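Alpha-1,4-endofucoidanase (Mariniflexile fucanivorans, PDB 6DLH) hydrolyses alpha-1,4-fucosidic bonds within sulfated fucan chains as a family GH107 endo-fucoidanase with a retaining mechanism, and binds calcium ions. Local coordinates at residues R249-F254 against S283-D288; A257-A260 against A266-F269. All blocks are in the same frame, centred on the assembly; numbering follows the deposited sequence.

Both interactions use the helix 249-259, at successive places along it, and their centres lie about 9 Å apart. Interaction 1 sets its first turns against the loop 283-288 that follows the strand 266-269; it is partly buried, relies on CH-pi contacts over ring faces, and has hydrogen bonds inside its segments. Interaction 2, a buried contact, brings the end of the helix against the strand itself through aliphatic contacts of Ile267 with Cys258 CB and the His259 ring. Neither has a hydrogen bond between its segments. The two meet directly: Asp288 OD1 lies 2.8 Å from Phe269 N, a probable hydrogen bond, so the loop of 249-254/283-288 is tied to the strand of 257-260/266-269.

Interaction 1 (R249-F254 against S283-D288); sequences RIYQAF and SATLFD
Phe287 lies flat against the helix at Gln252, whose CA stands 3.5 Å from the ring centroid and only 11° off its normal, a CH-pi contact over the middle of the face. Gln252 CB and CG both reach Phe287 CZ, each at 3.3 Å. With CG anti to the backbone N (chi1 -170°), the glutamine runs out extended past the ring's far end. The second CH-pi contact is looser: Thr285 CG2 hangs over one face of the Tyr251 ring toward its rim, 4.2 Å from the centroid. The Tyr251 ring also meets Phe269 edge-to-face. One apolar touch joins the two pairs, Tyr251 CB to Phe287 CD2 at 3.7 Å. No hydrogen bond spans the two segments; several lie within one of them. Arg249 NH2 donates to Gln252 OE1 in the amide plane, on a lone pair (2.7 Å), which helps fix the amide's rotation. In the loop, Asp288 OD2 takes Thr285 N on its anti lone pair, while Thr285 OG1 meets it at 2.8 Å from above the carboxylate plane. Outside the segments, Tyr251 OH is hydrogen-bonded to Asn271 OD1. Thr285 OG1 also accepts from Phe287 N, closing an ST turn that lies within the type I beta turn from Thr285 to Asp288; this compact turn seats a loop against a helix flanking the parallel sheet of the catalytic domain.

Interaction 2 (A257-A260 against A266-F269); sequences ACHA and AIAF
Ile267 reaches from the strand 266-269 toward Cys258 and His259 at the end of the helix 249-259, and nearly the whole contact runs through this one side chain. Its CB points at the helix but stays behind the contact, packing instead against the carbonyl oxygen of Phe287 in the neighbouring loop. The CG2 branch, anti to the backbone N, turns to the Phe269 ring at CE1 (3.5 Å). CG1, anti to the carbonyl carbon (chi1 -42°), is carried out to the imidazole of His259, 3.5 Å from CE1 and 3.8 Å from NE2. The approach to the ring is oblique. The chain then bends at chi2 (-57°), and CD1 lies in the corner formed by the two helix residues, 3.7 Å from Cys258 CB and 4.0 Å from His259 NE2. The strand runs parallel to and pairs with strand 222-226; the chain between them passes through helix 228-233 and then helix 249-259, a beta-alpha-beta crossover with an extra helix, consistent with the beta/alpha architecture of the catalytic domain, which resembles that of GH29 alpha-L-fucosidases. Trp223 and Phe225 of strand 222-226 touch both Cys258 and Ile267, an apolar layer between helix and sheet. His259 comes at Ile267 from the opposite direction, and its NE2 makes a weak hydrogen bond to Ala265 O. On the strand's other side, Ile267 bonds with the backbone of Asp289 and Tyr290, and its N with the Asp289 carboxylate.

Interaction 1 (R249-F254 against S283-D288)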
loop_
_atom_site.group_PDB
_atom_site.type_symbol
_atom_site.label_atom_id
_atom_site.label_comp_id
_atom_site.label_asym_id
_atom_site.label_seq_id
_atom_site.Cartn_x
_atom_site.Cartn_y
_atom_site.Cartn_z
ATOM N N ARG A 249 -25.575 -15.648 -0.253
ATOM C CA ARG A 249 -24.918 -16.199 -1.430
ATOM C C ARG A 249 -23.704 -15.349 -1.789
ATOM O O ARG A 249 -22.657 -15.889 -2.145
ATOM C CB ARG A 249 -25.887 -16.342 -2.611
ATOM C CG ARG A 249 -26.826 -17.537 -2.517
ATOM C CD ARG A 249 -26.114 -18.875 -2.587
ATOM N NE ARG A 249 -27.029 -20.007 -2.511
ATOM C CZ ARG A 249 -26.656 -21.272 -2.335
ATOM N NH1 ARG A 249 -27.567 -22.230 -2.270
ATOM N NH2 ARG A 249 -25.376 -21.580 -2.223
ATOM N N ILE A 250 -23.867 -14.022 -1.689
ATOM C CA ILE A 250 -22.778 -13.083 -1.902
ATOM C C ILE A 250 -21.692 -13.320 -0.852
ATOM O O ILE A 250 -20.512 -13.352 -1.188
ATOM C CB ILE A 250 -23.286 -11.628 -1.909
ATOM C CG1 ILE A 250 -24.516 -11.467 -2.810
ATOM C CG2 ILE A 250 -22.162 -10.678 -2.295
ATOM C CD1 ILE A 250 -25.086 -10.066 -2.860
ATOM N N TYR A 251 -22.104 -13.511 0.410
ATOM C CA TYR A 251 -21.170 -13.816 1.481
ATOM C C TYR A 251 -20.344 -15.041 1.103
ATOM O O TYR A 251 -19.135 -15.068 1.331
ATOM C CB TYR A 251 -21.889 -13.948 2.828
ATOM C CG TYR A 251 -22.439 -12.645 3.353
ATOM C CD1 TYR A 251 -21.636 -11.747 4.050
ATOM C CD2 TYR A 251 -23.759 -12.293 3.132
ATOM C CE1 TYR A 251 -22.139 -10.543 4.520
ATOM C CE2 TYR A 251 -24.275 -11.091 3.591
ATOM C CZ TYR A 251 -23.465 -10.216 4.291
ATOM O OH TYR A 251 -23.983 -9.029 4.731
ATOM N N GLN A 252 -21.017 -16.023 0.491
ATOM C CA GLN A 252 -20.411 -17.274 0.061
ATOM C C GLN A 252 -19.439 -17.023 -1.089
ATOM O O GLN A 252 -18.328 -17.550 -1.090
ATOM C CB GLN A 252 -21.488 -18.264 -0.388
ATOM C CG GLN A 252 -20.951 -19.672 -0.610
ATOM C CD GLN A 252 -22.035 -20.668 -0.945
ATOM O OE1 GLN A 252 -23.044 -20.323 -1.561
ATOM N NE2 GLN A 252 -21.823 -21.914 -0.544
ATOM N N ALA A 253 -19.872 -16.214 -2.061
ATOM C CA ALA A 253 -19.080 -15.957 -3.251
ATOM C C ALA A 253 -17.712 -15.415 -2.843
ATOM O O ALA A 253 -16.683 -15.884 -3.329
ATOM C CB ALA A 253 -19.815 -15.012 -4.176
ATOM N N PHE A 254 -17.727 -14.458 -1.906
ATOM C CA PHE A 254 -16.531 -13.767 -1.457
ATOM C C PHE A 254 -15.633 -14.725 -0.678
ATOM O O PHE A 254 -14.437 -14.813 -0.958
ATOM C CB PHE A 254 -16.919 -12.505 -0.687
ATOM C CG PHE A 254 -17.233 -11.310 -1.548
ATOM C CD1 PHE A 254 -18.213 -11.371 -2.530
ATOM C CD2 PHE A 254 -16.564 -10.109 -1.363
ATOM C CE1 PHE A 254 -18.507 -10.263 -3.315
ATOM C CE2 PHE A 254 -16.851 -9.004 -2.153
ATOM C CZ PHE A 254 -17.822 -9.082 -3.129
ATOM N N SER A 283 -23.824 -10.845 14.775
ATOM C CA SER A 283 -23.719 -12.295 14.713
ATOM C C SER A 283 -22.974 -12.755 13.459
ATOM O O SER A 283 -23.057 -12.130 12.403
ATOM C CB SER A 283 -25.084 -12.925 14.793
ATOM O OG SER A 283 -24.974 -14.269 15.233
ATOM N N ALA A 284 -22.249 -13.867 13.592
ATOM C CA ALA A 284 -21.495 -14.445 12.492
ATOM C C ALA A 284 -22.439 -14.898 11.376
ATOM O O ALA A 284 -23.469 -15.522 11.637
ATOM C CB ALA A 284 -20.678 -15.605 13.007
ATOM N N THR A 285 -22.073 -14.575 10.127
ATOM C CA THR A 285 -22.647 -15.259 8.983
ATOM C C THR A 285 -22.025 -16.650 8.912
ATOM O O THR A 285 -21.215 -17.012 9.764
ATOM C CB THR A 285 -22.425 -14.496 7.672
ATOM O OG1 THR A 285 -21.024 -14.489 7.394
ATOM C CG2 THR A 285 -22.992 -13.095 7.687
ATOM N N LEU A 286 -22.406 -17.423 7.889
ATOM C CA LEU A 286 -21.852 -18.754 7.706
ATOM C C LEU A 286 -20.410 -18.656 7.203
ATOM O O LEU A 286 -19.726 -19.670 7.086
ATOM C CB LEU A 286 -22.737 -19.538 6.730
ATOM C CG LEU A 286 -24.115 -19.951 7.258
ATOM C CD1 LEU A 286 -25.081 -20.206 6.113
ATOM C CD2 LEU A 286 -24.025 -21.169 8.169
ATOM N N PHE A 287 -19.941 -17.430 6.935
ATOM C CA PHE A 287 -18.682 -17.254 6.225
ATOM C C PHE A 287 -17.689 -16.405 7.021
ATOM O O PHE A 287 -16.595 -16.131 6.535
ATOM C CB PHE A 287 -18.942 -16.790 4.785
ATOM C CG PHE A 287 -19.839 -17.725 4.014
ATOM C CD1 PHE A 287 -19.366 -18.950 3.560
ATOM C CD2 PHE A 287 -21.171 -17.408 3.786
ATOM C CE1 PHE A 287 -20.200 -19.824 2.878
ATOM C CE2 PHE A 287 -22.005 -18.285 3.110
ATOM C CZ PHE A 287 -21.519 -19.492 2.657
ATOM N N ASP A 288 -18.063 -16.031 8.254
ATOM C CA ASP A 288 -17.192 -15.301 9.164
ATOM C C ASP A 288 -16.343 -16.283 9.969
ATOM O O ASP A 288 -16.877 -17.143 10.664
ATOM C CB ASP A 288 -18.007 -14.420 10.113
ATOM C CG ASP A 288 -18.498 -13.126 9.492
ATOM O OD1 ASP A 288 -17.645 -12.248 9.207
ATOM O OD2 ASP A 288 -19.725 -12.999 9.309
#

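Interaction 2 (A257-A260 against A266-F269)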
loop_
_atom_site.group_PDB
_atom_site.type_symbol
_atom_site.label_atom_id
_atom_site.label_comp_id
_atom_site.label_asym_id
_atom_site.label_seq_id
_atom_site.Cartn_x
_atom_site.Cartn_y
_atom_site.Cartn_z
ATOM N N ALA A 257 -14.106 -17.421 -2.947
ATOM C CA ALA A 257 -13.106 -16.808 -3.805
ATOM C C ALA A 257 -11.770 -16.684 -3.072
ATOM O O ALA A 257 -10.719 -16.814 -3.694
ATOM C CB ALA A 257 -13.601 -15.470 -4.291
ATOM N N CYS A 258 -11.826 -16.435 -1.753
ATOM C CA CYS A 258 -10.648 -16.305 -0.911
ATOM C C CYS A 258 -10.093 -17.693 -0.594
ATOM O O CYS A 258 -8.877 -17.889 -0.546
ATOM C CB CYS A 258 -10.966 -15.570 0.393
ATOM S SG CYS A 258 -11.475 -13.841 0.179
ATOM N N HIS A 259 -10.998 -18.652 -0.368
ATOM C CA HIS A 259 -10.592 -19.976 0.075
ATOM C C HIS A 259 -10.042 -20.798 -1.091
ATOM O O HIS A 259 -9.349 -21.788 -0.869
ATOM C CB HIS A 259 -11.720 -20.678 0.836
ATOM C CG HIS A 259 -11.951 -20.135 2.206
ATOM N ND1 HIS A 259 -13.185 -19.661 2.613
ATOM C CD2 HIS A 259 -11.118 -19.989 3.261
ATOM C CE1 HIS A 259 -13.105 -19.257 3.864
ATOM N NE2 HIS A 259 -11.846 -19.447 4.283
ATOM N N ALA A 260 -10.338 -20.367 -2.325
ATOM C CA ALA A 260 -9.785 -20.989 -3.517
ATOM C C ALA A 260 -8.266 -20.826 -3.531
ATOM O O ALA A 260 -7.553 -21.737 -3.950
ATOM C CB ALA A 260 -10.428 -20.405 -4.754
ATOM N N ALA A 266 -8.730 -16.643 7.012
ATOM C CA ALA A 266 -9.822 -16.258 7.899
ATOM C C ALA A 266 -10.567 -15.062 7.310
ATOM O O ALA A 266 -9.937 -14.120 6.825
ATOM C CB ALA A 266 -9.273 -15.954 9.271
ATOM N N ILE A 267 -11.907 -15.106 7.363
ATOM C CA ILE A 267 -12.753 -14.132 6.678
ATOM C C ILE A 267 -13.591 -13.385 7.711
ATOM O O ILE A 267 -14.072 -13.992 8.670
ATOM C CB ILE A 267 -13.672 -14.806 5.625
ATOM C CG1 ILE A 267 -12.972 -15.897 4.798
ATOM C CG2 ILE A 267 -14.370 -13.773 4.745
ATOM C CD1 ILE A 267 -11.729 -15.443 4.054
ATOM N N ALA A 268 -13.784 -12.078 7.480
ATOM C CA ALA A 268 -14.659 -11.269 8.313
ATOM C C ALA A 268 -15.390 -10.250 7.447
ATOM O O ALA A 268 -14.774 -9.627 6.591
ATOM C CB ALA A 268 -13.871 -10.583 9.408
ATOM N N PHE A 269 -16.691 -10.070 7.716
ATOM C CA PHE A 269 -17.528 -9.099 7.028
ATOM C C PHE A 269 -18.007 -8.042 8.019
ATOM O O PHE A 269 -18.416 -8.374 9.126
ATOM C CB PHE A 269 -18.737 -9.802 6.400
ATOM C CG PHE A 269 -18.386 -10.806 5.332
ATOM C CD1 PHE A 269 -18.109 -12.125 5.659
ATOM C CD2 PHE A 269 -18.322 -10.425 3.999
ATOM C CE1 PHE A 269 -17.784 -13.044 4.674
ATOM C CE2 PHE A 269 -17.995 -11.346 3.013
ATOM C CZ PHE A 269 -17.724 -12.652 3.356
#